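Local coordinates for protein oxidoreductase, Gfo/Idh/MocA family (Vibrio cholerae, PDB 1XEA) that probably acts as an NAD(P)-dependent oxidoreductase of the Gfo/Idh/MocA family, with a nucleotide-binding Rossmann domain, although its substrate is not established, at residues P95-S99 with A100-E104; I126-Y129 with N130-S134; D166-I169 with H170-S174; L284-H287 with I288-N292. All blocks are in the same frame, centred on the assembly; numbering follows the deposited sequence.

Contact 1: P95-S99 with A100-E104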
# COMPACT_ATOMS: atom_id res chain seq x y z
N PRO A 95 10.11 -13.13 29.75
CA PRO A 95 9.59 -12.56 31.00
C PRO A 95 10.56 -12.76 32.16
O PRO A 95 11.43 -13.63 32.11
CB PRO A 95 8.28 -13.33 31.19
CG PRO A 95 8.65 -14.70 30.70
CD PRO A 95 9.42 -14.40 29.43
N LEU A 96 10.42 -11.94 33.20
CA LEU A 96 11.30 -12.03 34.37
C LEU A 96 11.10 -13.37 35.07
O LEU A 96 12.04 -14.01 35.53
CB LEU A 96 11.00 -10.90 35.36
CG LEU A 96 11.75 -10.90 36.71
CD1 LEU A 96 13.25 -10.86 36.50
CD2 LEU A 96 11.29 -9.69 37.52
N ALA A 97 9.84 -13.80 35.12
CA ALA A 97 9.51 -15.06 35.75
C ALA A 97 8.08 -15.43 35.40
O ALA A 97 7.30 -14.57 34.98
CB ALA A 97 9.67 -14.95 37.26
N ALA A 98 7.75 -16.70 35.58
CA ALA A 98 6.43 -17.22 35.27
C ALA A 98 5.34 -16.76 36.23
O ALA A 98 4.17 -17.09 36.04
CB ALA A 98 6.48 -18.74 35.24
N SER A 99 5.71 -16.01 37.25
CA SER A 99 4.73 -15.52 38.20
C SER A 99 5.09 -14.14 38.71
O SER A 99 6.25 -13.74 38.63
CB SER A 99 4.61 -16.48 39.39
OG SER A 99 5.79 -16.47 40.17
N ALA A 100 4.10 -13.42 39.21
CA ALA A 100 4.33 -12.07 39.73
C ALA A 100 5.05 -12.17 41.06
O ALA A 100 5.87 -11.31 41.39
CB ALA A 100 3.00 -11.34 39.89
N GLN A 101 4.73 -13.21 41.81
CA GLN A 101 5.35 -13.43 43.11
C GLN A 101 6.87 -13.43 42.97
O GLN A 101 7.56 -12.67 43.65
CB GLN A 101 4.87 -14.76 43.70
CG GLN A 101 5.43 -15.08 45.10
CD GLN A 101 5.04 -14.03 46.14
OE1 GLN A 101 3.87 -13.93 46.52
NE2 GLN A 101 6.02 -13.25 46.59
N GLU A 102 7.38 -14.28 42.08
CA GLU A 102 8.82 -14.37 41.83
C GLU A 102 9.35 -13.01 41.43
O GLU A 102 10.42 -12.59 41.88
CB GLU A 102 9.11 -15.38 40.73
CG GLU A 102 8.60 -16.77 41.03
CD GLU A 102 9.08 -17.82 40.05
OE1 GLU A 102 10.29 -18.12 40.03
OE2 GLU A 102 8.24 -18.35 39.28
N CYS A 103 8.61 -12.32 40.57
CA CYS A 103 9.00 -11.00 40.10
C CYS A 103 9.16 -10.08 41.29
O CYS A 103 10.18 -9.43 41.45
CB CYS A 103 7.94 -10.43 39.15
SG CYS A 103 7.97 -11.15 37.47
N GLU A 104 8.13 -10.04 42.14
CA GLU A 104 8.19 -9.18 43.31
C GLU A 104 9.40 -9.56 44.18
O GLU A 104 10.12 -8.67 44.64
CB GLU A 104 6.88 -9.30 44.10
CG GLU A 104 5.66 -8.94 43.26
CD GLU A 104 4.36 -9.22 43.99
OE1 GLU A 104 4.21 -10.34 44.52
OE2 GLU A 104 3.49 -8.33 44.03

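Contact 2: I126-Y129 with N130-S134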
# COMPACT_ATOMS: atom_id res chain seq x y z
N ILE A 126 11.85 0.73 20.14
CA ILE A 126 11.72 0.67 18.69
C ILE A 126 12.09 2.03 18.13
O ILE A 126 11.33 3.01 18.29
CB ILE A 126 10.30 0.28 18.29
CG1 ILE A 126 9.94 -1.03 18.96
CG2 ILE A 126 10.21 0.16 16.77
CD1 ILE A 126 10.91 -2.16 18.68
N PRO A 127 13.25 2.13 17.47
CA PRO A 127 13.69 3.41 16.90
C PRO A 127 12.66 4.17 16.07
O PRO A 127 12.47 5.36 16.28
CB PRO A 127 14.95 3.03 16.10
CG PRO A 127 14.78 1.56 15.82
CD PRO A 127 14.15 1.02 17.08
N LEU A 128 11.97 3.50 15.16
CA LEU A 128 11.00 4.22 14.37
C LEU A 128 9.80 4.68 15.20
O LEU A 128 9.22 5.74 14.92
CB LEU A 128 10.51 3.38 13.18
CG LEU A 128 9.55 4.10 12.20
CD1 LEU A 128 10.32 5.13 11.40
CD2 LEU A 128 8.90 3.11 11.27
N TYR A 129 9.42 3.93 16.22
CA TYR A 129 8.27 4.37 17.00
C TYR A 129 8.57 5.47 18.00
O TYR A 129 7.78 6.39 18.16
CB TYR A 129 7.64 3.19 17.74
CG TYR A 129 7.19 2.04 16.87
CD1 TYR A 129 7.20 2.13 15.47
CD2 TYR A 129 6.75 0.85 17.45
CE1 TYR A 129 6.78 1.07 14.68
CE2 TYR A 129 6.33 -0.22 16.68
CZ TYR A 129 6.35 -0.11 15.30
OH TYR A 129 5.94 -1.18 14.54
N ASN A 130 9.72 5.37 18.67
CA ASN A 130 10.09 6.38 19.66
C ASN A 130 10.49 7.69 19.00
O ASN A 130 10.46 8.75 19.64
CB ASN A 130 11.23 5.87 20.54
CG ASN A 130 10.84 4.63 21.36
OD1 ASN A 130 9.67 4.26 21.44
ND2 ASN A 130 11.83 4.00 21.97
N GLN A 131 10.87 7.63 17.73
CA GLN A 131 11.28 8.83 17.00
C GLN A 131 10.09 9.72 16.73
O GLN A 131 10.20 10.95 16.77
CB GLN A 131 11.92 8.45 15.68
CG GLN A 131 12.04 9.61 14.72
CD GLN A 131 12.67 9.20 13.40
OE1 GLN A 131 12.57 9.93 12.39
NE2 GLN A 131 13.33 8.03 13.38
N HIS A 132 8.95 9.10 16.46
CA HIS A 132 7.73 9.84 16.17
C HIS A 132 6.83 10.02 17.38
O HIS A 132 6.27 11.10 17.58
CB HIS A 132 6.97 9.13 15.04
CG HIS A 132 7.67 9.19 13.71
ND1 HIS A 132 7.61 10.31 12.90
CD2 HIS A 132 8.45 8.30 13.06
CE1 HIS A 132 8.34 10.09 11.81
NE2 HIS A 132 8.85 8.88 11.89
N LEU A 133 6.69 8.98 18.20
CA LEU A 133 5.85 9.05 19.40
C LEU A 133 6.69 9.17 20.67
O LEU A 133 7.17 8.17 21.20
CB LEU A 133 4.97 7.80 19.45
CG LEU A 133 4.34 7.41 18.12
CD1 LEU A 133 3.68 6.05 18.25
CD2 LEU A 133 3.35 8.46 17.69
N SER A 134 6.86 10.39 21.16
CA SER A 134 7.67 10.64 22.36
C SER A 134 7.15 9.92 23.60
O SER A 134 7.93 9.51 24.46
CB SER A 134 7.78 12.15 22.63
OG SER A 134 6.51 12.78 22.69
O HOH W 1 9.36 1.28 20.97

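Contact 3: D166-I169 with H170-S174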
# COMPACT_ATOMS: atom_id res chain seq x y z
N ASP A 166 4.91 -15.53 27.85
CA ASP A 166 5.95 -15.57 26.83
C ASP A 166 5.62 -14.86 25.52
O ASP A 166 6.45 -14.81 24.61
CB ASP A 166 6.35 -17.01 26.54
CG ASP A 166 6.84 -17.73 27.78
OD1 ASP A 166 7.86 -17.29 28.37
OD2 ASP A 166 6.21 -18.74 28.17
N ASP A 167 4.43 -14.28 25.42
CA ASP A 167 4.04 -13.62 24.19
C ASP A 167 3.26 -12.33 24.40
O ASP A 167 3.79 -11.24 24.19
CB ASP A 167 3.22 -14.59 23.35
CG ASP A 167 3.47 -14.44 21.87
OD1 ASP A 167 4.36 -13.65 21.49
OD2 ASP A 167 2.78 -15.11 21.08
N PHE A 168 2.00 -12.47 24.82
CA PHE A 168 1.10 -11.35 25.05
C PHE A 168 1.75 -10.25 25.87
O PHE A 168 1.40 -9.07 25.76
CB PHE A 168 -0.16 -11.82 25.76
CG PHE A 168 -1.23 -10.79 25.83
CD1 PHE A 168 -1.89 -10.37 24.67
CD2 PHE A 168 -1.58 -10.21 27.05
CE1 PHE A 168 -2.88 -9.39 24.72
CE2 PHE A 168 -2.58 -9.23 27.12
CZ PHE A 168 -3.24 -8.82 25.95
N ILE A 169 2.71 -10.63 26.70
CA ILE A 169 3.39 -9.66 27.54
C ILE A 169 4.07 -8.60 26.68
O ILE A 169 4.30 -7.50 27.14
CB ILE A 169 4.43 -10.35 28.44
CG1 ILE A 169 4.81 -9.41 29.59
CG2 ILE A 169 5.65 -10.74 27.63
CD1 ILE A 169 5.37 -10.13 30.78
N HIS A 170 4.39 -8.95 25.44
CA HIS A 170 5.03 -8.00 24.56
C HIS A 170 4.07 -6.84 24.31
O HIS A 170 4.34 -5.71 24.72
CB HIS A 170 5.41 -8.64 23.24
CG HIS A 170 6.80 -9.20 23.22
ND1 HIS A 170 7.89 -8.47 23.62
CD2 HIS A 170 7.26 -10.42 22.86
CE1 HIS A 170 8.98 -9.22 23.52
NE2 HIS A 170 8.62 -10.41 23.06
N PRO A 171 2.94 -7.09 23.64
CA PRO A 171 2.01 -5.98 23.38
C PRO A 171 1.44 -5.35 24.65
O PRO A 171 1.26 -4.13 24.72
CB PRO A 171 0.93 -6.62 22.51
CG PRO A 171 0.93 -8.04 22.96
CD PRO A 171 2.41 -8.35 23.09
N LEU A 172 1.17 -6.19 25.65
CA LEU A 172 0.62 -5.71 26.90
C LEU A 172 1.52 -4.66 27.55
O LEU A 172 1.08 -3.55 27.86
CB LEU A 172 0.41 -6.88 27.86
CG LEU A 172 -0.35 -6.51 29.15
CD1 LEU A 172 -1.80 -6.17 28.81
CD2 LEU A 172 -0.28 -7.67 30.13
N ASP A 173 2.79 -5.01 27.75
CA ASP A 173 3.75 -4.09 28.35
C ASP A 173 3.95 -2.84 27.49
O ASP A 173 3.95 -1.72 28.00
CB ASP A 173 5.11 -4.75 28.55
CG ASP A 173 6.18 -3.75 28.96
OD1 ASP A 173 6.20 -3.31 30.12
OD2 ASP A 173 7.01 -3.37 28.11
N SER A 174 4.14 -3.05 26.20
CA SER A 174 4.38 -1.95 25.27
C SER A 174 3.31 -0.87 25.34
O SER A 174 3.56 0.28 25.01
CB SER A 174 4.46 -2.48 23.84
OG SER A 174 5.52 -3.39 23.71

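Contact 4: L284-H287 with I288-N292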
# COMPACT_ATOMS: atom_id res chain seq x y z
N LEU A 284 18.91 1.97 38.19
CA LEU A 284 17.83 1.81 37.22
C LEU A 284 16.64 2.65 37.66
O LEU A 284 15.99 2.36 38.64
CB LEU A 284 17.42 0.35 37.14
CG LEU A 284 16.24 0.08 36.20
CD1 LEU A 284 16.63 0.43 34.78
CD2 LEU A 284 15.83 -1.38 36.29
N PRO A 285 16.32 3.71 36.90
CA PRO A 285 15.20 4.57 37.26
C PRO A 285 13.97 3.85 37.80
O PRO A 285 13.60 2.77 37.34
CB PRO A 285 14.93 5.35 35.97
CG PRO A 285 15.45 4.46 34.91
CD PRO A 285 16.72 3.94 35.50
N THR A 286 13.36 4.46 38.81
CA THR A 286 12.19 3.92 39.49
C THR A 286 11.00 3.64 38.61
O THR A 286 10.40 2.57 38.69
CB THR A 286 11.71 4.87 40.58
OG1 THR A 286 12.79 5.12 41.50
CG2 THR A 286 10.54 4.27 41.33
N HIS A 287 10.63 4.61 37.77
CA HIS A 287 9.47 4.45 36.92
C HIS A 287 9.58 3.23 36.05
O HIS A 287 8.57 2.70 35.59
CB HIS A 287 9.24 5.70 36.07
CG HIS A 287 10.28 5.93 35.02
ND1 HIS A 287 11.58 6.30 35.32
CD2 HIS A 287 10.20 5.90 33.67
CE1 HIS A 287 12.25 6.49 34.19
NE2 HIS A 287 11.44 6.25 33.18
N ILE A 288 10.80 2.79 35.82
CA ILE A 288 11.01 1.62 34.99
C ILE A 288 10.67 0.35 35.77
O ILE A 288 9.84 -0.46 35.33
CB ILE A 288 12.44 1.57 34.48
CG1 ILE A 288 12.59 2.62 33.38
CG2 ILE A 288 12.77 0.18 33.98
CD1 ILE A 288 13.91 2.55 32.67
N ILE A 289 11.30 0.18 36.92
CA ILE A 289 11.04 -0.98 37.76
C ILE A 289 9.53 -1.15 37.97
O ILE A 289 8.99 -2.24 37.77
CB ILE A 289 11.69 -0.82 39.14
CG1 ILE A 289 13.17 -0.48 38.97
CG2 ILE A 289 11.52 -2.08 39.94
CD1 ILE A 289 13.78 0.08 40.20
N GLU A 290 8.85 -0.07 38.36
CA GLU A 290 7.41 -0.10 38.60
C GLU A 290 6.63 -0.60 37.39
O GLU A 290 5.66 -1.34 37.53
CB GLU A 290 6.87 1.28 38.99
CG GLU A 290 7.19 1.73 40.42
CD GLU A 290 6.31 2.90 40.89
OE1 GLU A 290 6.34 3.99 40.25
OE2 GLU A 290 5.59 2.73 41.91
N ARG A 291 7.07 -0.20 36.20
CA ARG A 291 6.41 -0.63 34.98
C ARG A 291 6.67 -2.12 34.80
O ARG A 291 5.77 -2.88 34.42
CB ARG A 291 6.93 0.15 33.77
CG ARG A 291 6.34 -0.31 32.44
CD ARG A 291 6.82 0.50 31.25
NE ARG A 291 6.34 -0.06 29.98
CZ ARG A 291 6.48 0.52 28.79
NH1 ARG A 291 7.10 1.69 28.69
NH2 ARG A 291 6.00 -0.07 27.71
N ASN A 292 7.89 -2.54 35.08
CA ASN A 292 8.23 -3.95 34.95
C ASN A 292 7.32 -4.78 35.87
O ASN A 292 6.64 -5.71 35.41
CB ASN A 292 9.71 -4.17 35.29
CG ASN A 292 10.61 -3.55 34.26
OD1 ASN A 292 10.50 -3.84 33.08
ND2 ASN A 292 11.51 -2.69 34.69

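Contact 1: P95-S99 with A100-E104
Ser99 and Glu102 face each other across the first turn of helix 100-112, and Leu96 and Cys103 meet one step deeper. Ser99 is the N-cap residue. Its OG lies between the backbone N and the carbonyl carbon (chi1 68°), which swings it over the turn that follows. There it accepts a weak bond from Glu102 N, with OG and N 3.3 Å apart. The same OG donates to the Glu102 carboxylate, with OE2 at 3.2 Å, on the lone pair turned away from the other oxygen. The Glu102 chain runs extended back past the cap, and its CB lies 3.5 Å from Ala97 CB. Its other oxygen, OE1, is bound by Ser77. This is an N-cap with a side-chain bond added, not a full capping box. On the inner side, the CD2 branch of Leu96 reaches Cys103 SG at 3.6 Å, and Ala97 CB lies 4.2 Å from the same sulfur. Leu96 also packs on Leu106 and Tyr107 of the same helix, and Cys103 on His296 of helix 286-311. Pro95, preceded by a cis peptide, probably closes the family's lysine-proline motif after strand 90-93. The Ser99 hydroxyl and the Glu102 carboxylate lie at the helix start, where the helix dipole probably stabilises negative charge, while the sulfur packs against Leu96 and Ala97.

Contact 2: I126-Y129 with N130-S134
Asn130 N bonds to Ile126 O at 2.9 Å in the tight first turn of helix 127-132. Ile126 is the N-cap residue. Gln131 N follows with a bond to Pro127 O. Tyr129 O accepts from Leu133 N at 2.8 Å and weakly from His132 N. The Asn130 amide is held in two ways. ND2 bonds to Arg124 O, while OD1 takes a water at 3.0 Å that also accepts from Ile126 N. The buried side is built round the Tyr129 ring. Ile126 CG2 sits over the centre of one face, 3.5 Å above the plane, and Phe237 meets the ring at an inclination of about 35°. The phenol OH is bonded to Ser239 O. Leu133 packs on Ala228, Tyr230, Tyr235 and Phe237, and Leu128, also buried, touches Phe237. The short helix thus lies against strands 223-230 and 233-237 of the large mixed sheet, the sheet of the C-terminal domain in this family. The side chain of Leu133 is about 7 Å from a bound nickel ion. The other side is looser. Gln131 is exposed and stretches outward. His132 is partly exposed. Leu128 O lies in the plane of its ring, at the edge, 3.3 Å from His132 CD2, and the buried Leu128 sends CD1 to 4.0 Å from that same ring carbon.

Contact 3: D166-I169 with H170-S174
The Phe168 ring overlaps Leu172, one turn on in helix 160-175, and its CE2 lies 3.6 Å from Leu172 CD1. Pro171 CG comes to the ring's other end, 4.0 Å from CD1. The sequence from Asp166 through His170 to Asp173 resembles the family's Asp-His-Asp helix motif, which in relatives lies at the active site. Here His170 touches Lys94, consistent with that role. Phe168 CG lies anti to the backbone N (chi1 -170°), which carries the ring forward along the helix, over Leu172, where Ile302 and strands 196-206 and 209-216 surround it. The helix is irregular. It has a wider, pi-type turn at 166-168, and neither His170 N nor Pro171 N makes the usual bond to the turn before. Pro171 has no N-H, and His170 N reaches only three residues back, to Asp167 O at 2.7 Å. Leu172 N resumes the regular pattern with Phe168 O. The acids are held from outside by salt bridges: Asp167 by Arg153 and Arg217, Asp173 by Arg124 and Arg291. His170 O is gripped twice, by Ser174 N at 3.1 Å and by Ser174 OG at 2.8 Å, the hydroxyl lying 43° out of the carbonyl plane.

Contact 4: L284-H287 with I288-N292
Ile288 meets three residues of the turn before it. Its CG1 sits over one face of the His287 ring, 3.9 Å from the centroid, a CH-pi contact. A chi1 of 68° folds the imidazole back over the peptide that leads into Ile288. The CG2 branch lies 3.9 Å from Leu284 CD1, with the two side chains at about a right angle, while CD1 packs against Pro285 CG. Ile288 N bonds to Pro285 O at 3.2 Å. Ile289 follows and adds a weak bond from its own N to the same oxygen. Its CG1 lies 3.9 Å from Leu284 CD2, and its side chain also rests on Tyr107 of helix 100-112. Glu290 N then bonds to Thr286 O at 3.1 Å. The Glu290 chain is extended beyond CG, and that CG lies 4.3 Å from Thr286 CG2. Arg291 N bonds weakly to His287 O. The guanidinium leaves the turn on a fully extended chain, and its NE pairs with Asp173. Asn292 turns inward, and its OD1 accepts from Arg124. Pro285 occupies the N-cap position of helix 286-311. The residue before the cap, Leu284, packs on the fourth residue of the helix, Ile289, the hydrophobic staple typical of helix starts.

The contacts follow one another along the chain. Contact 1 belongs to the Rossmann domain, after strand 90-93 of its parallel sheet. Contact 2 lies against the mixed sheet, with its centre 28 Å from that of contact 1 and on the opposite side of the chain's centre. Contact 3 is the central one. It touches contact 1, where Pro95 packs on Asp166, and contact 4, through the salt bridge of Asp173 and Arg291. Helix 286-311 begins in contact 4 and runs past contacts 1 and 3. Arg124, just before contact 2, bonds both Asp173 and Asn292. Helices 160-175 and 286-311 thus tie the nucleotide-binding half to the sheet half, consistent with an active site between them.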